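Local coordinates for flagella basal body P-ring formation protein flgA (Salmonella typhimurium, PDB 3TEE) that takes part in assembling the flagellar P-ring in the periplasm, perhaps as a modulator of that assembly or in association with the rod protein FlgF, at residues V70-A81 with N93-L104. Sequence-based numbering, arbitrary orientation.
Sequences VQATGNYVAVAA and NVTLKRGRLDQL
Tyr-76 lies sandwiched between Lys-97 of strand 94-100 and Leu-104, just past the 3-10 turn 101-103: Leu-104 CD2 sits over the centre of one ring face, 3.6 Å from the centroid, and Lys-97 CB covers the opposite face nearer the rim, both as CH-pi contacts. Gly-99, with no side chain, lets the ring edge approach, Tyr-76 CE2 lying 3.8 Å from Gly-99 N. On the other sheet face, Val-77 CG1 and CG2 pack on Val-94 CB and Leu-96 CD2. Paired backbone bonds tie Gly-74 to Gly-99, Tyr-76 to Lys-97 and Ala-78 to Thr-95 in an antiparallel ladder. On the Val-77 face, Thr-73 CG2 lies over the guanidinium of Arg-98 near its rim, 3.4 Å from Arg-98 CZ. Arg-100 curls back along its own segment (chi2 -82°, chi3 -61°) into a two-point salt bridge, NE to OD1 and NH2 to OD2 of Asp-102, while the Gln-71 amide stacks on its guanidinium, the planes 26° apart. Asp-102 OD1 also accepts Ala-72 N (3.1 Å) from above the carboxylate plane. Strand 94-100 thus pairs with the C-terminal end of the long strand 62-79, whose earlier part pairs with 21-26 and 53-59; Arg-98 forms salt bridges with Asp-20 and with Glu-21 at the start of strand 21-26, and the loop residue Val-109 hydrogen-bonds the backbone of Val-77.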
# COMPACT_ATOMS: atom_id res chain seq x y z
N VAL A 70 -1.94 23.59 1.18
CA VAL A 70 -1.06 23.21 0.07
C VAL A 70 -1.89 22.54 -1.03
O VAL A 70 -2.40 21.45 -0.85
CB VAL A 70 0.10 22.29 0.55
CG1 VAL A 70 1.01 21.88 -0.61
CG2 VAL A 70 0.89 22.94 1.69
N GLN A 71 -2.00 23.21 -2.16
CA GLN A 71 -2.67 22.64 -3.33
C GLN A 71 -1.60 21.90 -4.12
O GLN A 71 -0.59 22.50 -4.48
CB GLN A 71 -3.29 23.74 -4.20
CG GLN A 71 -4.35 24.58 -3.48
CD GLN A 71 -5.02 25.59 -4.40
OE1 GLN A 71 -4.54 25.92 -5.49
NE2 GLN A 71 -6.19 26.07 -3.99
N ALA A 72 -1.78 20.59 -4.34
CA ALA A 72 -0.78 19.81 -5.09
C ALA A 72 -1.49 19.09 -6.21
O ALA A 72 -2.47 18.39 -5.95
CB ALA A 72 -0.05 18.83 -4.18
N THR A 73 -1.06 19.35 -7.46
CA THR A 73 -1.65 18.71 -8.66
C THR A 73 -0.64 17.69 -9.19
O THR A 73 0.55 17.98 -9.24
CB THR A 73 -2.09 19.75 -9.72
OG1 THR A 73 -3.03 20.64 -9.14
CG2 THR A 73 -2.77 19.11 -10.95
N GLY A 74 -1.14 16.50 -9.51
CA GLY A 74 -0.31 15.42 -10.00
C GLY A 74 -1.15 14.22 -10.38
O GLY A 74 -2.39 14.29 -10.40
N ASN A 75 -0.47 13.11 -10.70
CA ASN A 75 -1.13 11.90 -11.15
C ASN A 75 -1.60 11.00 -10.01
O ASN A 75 -1.02 10.95 -8.92
CB ASN A 75 -0.23 11.13 -12.17
CG ASN A 75 -0.13 11.79 -13.54
OD1 ASN A 75 -1.04 12.48 -14.00
ND2 ASN A 75 0.96 11.57 -14.24
N TYR A 76 -2.72 10.33 -10.25
CA TYR A 76 -3.28 9.36 -9.32
C TYR A 76 -3.96 8.29 -10.18
O TYR A 76 -4.21 8.51 -11.37
CB TYR A 76 -4.26 10.02 -8.33
CG TYR A 76 -5.51 10.59 -8.96
CD1 TYR A 76 -6.67 9.82 -9.07
CD2 TYR A 76 -5.54 11.89 -9.45
CE1 TYR A 76 -7.83 10.35 -9.62
CE2 TYR A 76 -6.68 12.41 -10.05
CZ TYR A 76 -7.82 11.64 -10.13
OH TYR A 76 -8.96 12.15 -10.67
N VAL A 77 -4.23 7.15 -9.59
CA VAL A 77 -4.82 6.03 -10.30
C VAL A 77 -6.34 6.17 -10.22
O VAL A 77 -6.89 6.31 -9.12
CB VAL A 77 -4.29 4.66 -9.75
CG1 VAL A 77 -4.91 3.48 -10.52
CG2 VAL A 77 -2.75 4.60 -9.83
N ALA A 78 -7.01 6.12 -11.38
CA ALA A 78 -8.47 6.20 -11.52
C ALA A 78 -8.96 5.01 -12.37
O ALA A 78 -8.23 4.46 -13.19
CB ALA A 78 -8.86 7.51 -12.21
N VAL A 79 -10.22 4.64 -12.18
CA VAL A 79 -10.90 3.58 -12.96
C VAL A 79 -11.14 4.12 -14.39
O VAL A 79 -11.58 5.27 -14.56
CB VAL A 79 -12.21 3.19 -12.25
CG1 VAL A 79 -12.94 2.09 -13.03
CG2 VAL A 79 -11.91 2.70 -10.82
N ALA A 80 -10.75 3.34 -15.40
CA ALA A 80 -10.89 3.71 -16.82
C ALA A 80 -12.03 2.95 -17.52
O ALA A 80 -12.44 3.36 -18.60
CB ALA A 80 -9.59 3.47 -17.57
N ALA A 81 -12.49 1.83 -16.94
CA ALA A 81 -13.59 1.02 -17.49
C ALA A 81 -14.31 0.40 -16.33
O ALA A 81 -13.67 0.21 -15.30
CB ALA A 81 -13.04 -0.08 -18.41
N ASN A 93 -8.36 -1.23 -17.57
CA ASN A 93 -9.44 -0.70 -16.72
C ASN A 93 -9.05 0.29 -15.62
O ASN A 93 -9.92 0.74 -14.88
CB ASN A 93 -10.31 -1.85 -16.20
CG ASN A 93 -9.59 -2.79 -15.26
OD1 ASN A 93 -8.56 -2.44 -14.68
ND2 ASN A 93 -10.16 -3.96 -15.02
N VAL A 94 -7.74 0.59 -15.46
CA VAL A 94 -7.26 1.60 -14.49
C VAL A 94 -6.18 2.39 -15.18
O VAL A 94 -5.36 1.80 -15.89
CB VAL A 94 -6.75 1.06 -13.12
CG1 VAL A 94 -7.87 0.42 -12.31
CG2 VAL A 94 -5.56 0.11 -13.28
N THR A 95 -6.17 3.72 -14.97
CA THR A 95 -5.18 4.59 -15.60
C THR A 95 -4.76 5.74 -14.67
O THR A 95 -5.39 5.98 -13.65
CB THR A 95 -5.76 5.23 -16.88
OG1 THR A 95 -6.88 6.06 -16.55
CG2 THR A 95 -6.17 4.21 -17.88
N LEU A 96 -3.81 6.51 -15.13
CA LEU A 96 -3.33 7.70 -14.43
C LEU A 96 -4.10 8.88 -14.94
O LEU A 96 -4.22 9.08 -16.15
CB LEU A 96 -1.83 7.90 -14.67
CG LEU A 96 -0.85 6.98 -13.97
CD1 LEU A 96 0.56 7.39 -14.34
CD2 LEU A 96 -0.95 7.08 -12.42
N LYS A 97 -4.65 9.66 -14.02
CA LYS A 97 -5.40 10.86 -14.25
C LYS A 97 -4.68 11.99 -13.51
O LYS A 97 -4.07 11.75 -12.46
CB LYS A 97 -6.80 10.65 -13.66
CG LYS A 97 -7.85 11.57 -14.22
CD LYS A 97 -9.24 10.98 -14.01
CE LYS A 97 -10.30 11.92 -14.53
NZ LYS A 97 -11.67 11.38 -14.33
N ARG A 98 -4.74 13.21 -14.05
CA ARG A 98 -4.12 14.39 -13.43
C ARG A 98 -5.19 15.11 -12.63
O ARG A 98 -6.29 15.36 -13.13
CB ARG A 98 -3.54 15.33 -14.51
CG ARG A 98 -2.90 16.62 -13.93
CD ARG A 98 -2.60 17.73 -14.98
NE ARG A 98 -2.01 18.96 -14.38
CZ ARG A 98 -0.83 18.98 -13.79
NH1 ARG A 98 -0.37 20.10 -13.25
NH2 ARG A 98 -0.11 17.87 -13.70
N GLY A 99 -4.89 15.44 -11.37
CA GLY A 99 -5.87 16.15 -10.56
C GLY A 99 -5.28 16.69 -9.28
O GLY A 99 -4.09 16.46 -8.98
N ARG A 100 -6.12 17.36 -8.51
CA ARG A 100 -5.77 17.93 -7.22
C ARG A 100 -5.67 16.81 -6.16
O ARG A 100 -6.69 16.27 -5.67
CB ARG A 100 -6.79 19.02 -6.85
CG ARG A 100 -6.55 20.36 -7.57
CD ARG A 100 -5.47 21.22 -6.88
NE ARG A 100 -5.88 21.55 -5.52
CZ ARG A 100 -6.75 22.50 -5.20
NH1 ARG A 100 -7.25 23.29 -6.15
NH2 ARG A 100 -7.11 22.69 -3.95
N LEU A 101 -4.42 16.41 -5.84
CA LEU A 101 -4.13 15.35 -4.85
C LEU A 101 -4.74 15.65 -3.50
O LEU A 101 -5.21 14.74 -2.83
CB LEU A 101 -2.60 15.13 -4.70
CG LEU A 101 -1.82 14.90 -6.00
CD1 LEU A 101 -0.32 14.78 -5.70
CD2 LEU A 101 -2.33 13.66 -6.76
N ASP A 102 -4.77 16.93 -3.12
CA ASP A 102 -5.31 17.39 -1.84
C ASP A 102 -6.84 17.30 -1.82
O ASP A 102 -7.44 17.48 -0.76
CB ASP A 102 -4.83 18.82 -1.51
CG ASP A 102 -5.19 19.82 -2.60
OD1 ASP A 102 -4.64 19.68 -3.74
OD2 ASP A 102 -6.01 20.73 -2.32
N GLN A 103 -7.48 17.02 -2.97
CA GLN A 103 -8.95 16.85 -3.00
C GLN A 103 -9.36 15.40 -3.19
O GLN A 103 -10.55 15.09 -3.26
CB GLN A 103 -9.59 17.76 -4.05
CG GLN A 103 -9.56 19.24 -3.62
CD GLN A 103 -10.00 20.19 -4.68
OE1 GLN A 103 -9.93 19.91 -5.88
NE2 GLN A 103 -10.47 21.35 -4.25
N LEU A 104 -8.38 14.50 -3.23
CA LEU A 104 -8.64 13.08 -3.43
C LEU A 104 -9.23 12.41 -2.18
O LEU A 104 -8.88 12.80 -1.06
CB LEU A 104 -7.34 12.36 -3.80
CG LEU A 104 -6.78 12.58 -5.21
CD1 LEU A 104 -5.46 11.85 -5.34
CD2 LEU A 104 -7.82 12.06 -6.30
O HOH W 1 0.03 15.02 -13.94
O HOH W 2 -11.35 11.04 -10.90
O HOH W 3 -9.17 14.51 -12.07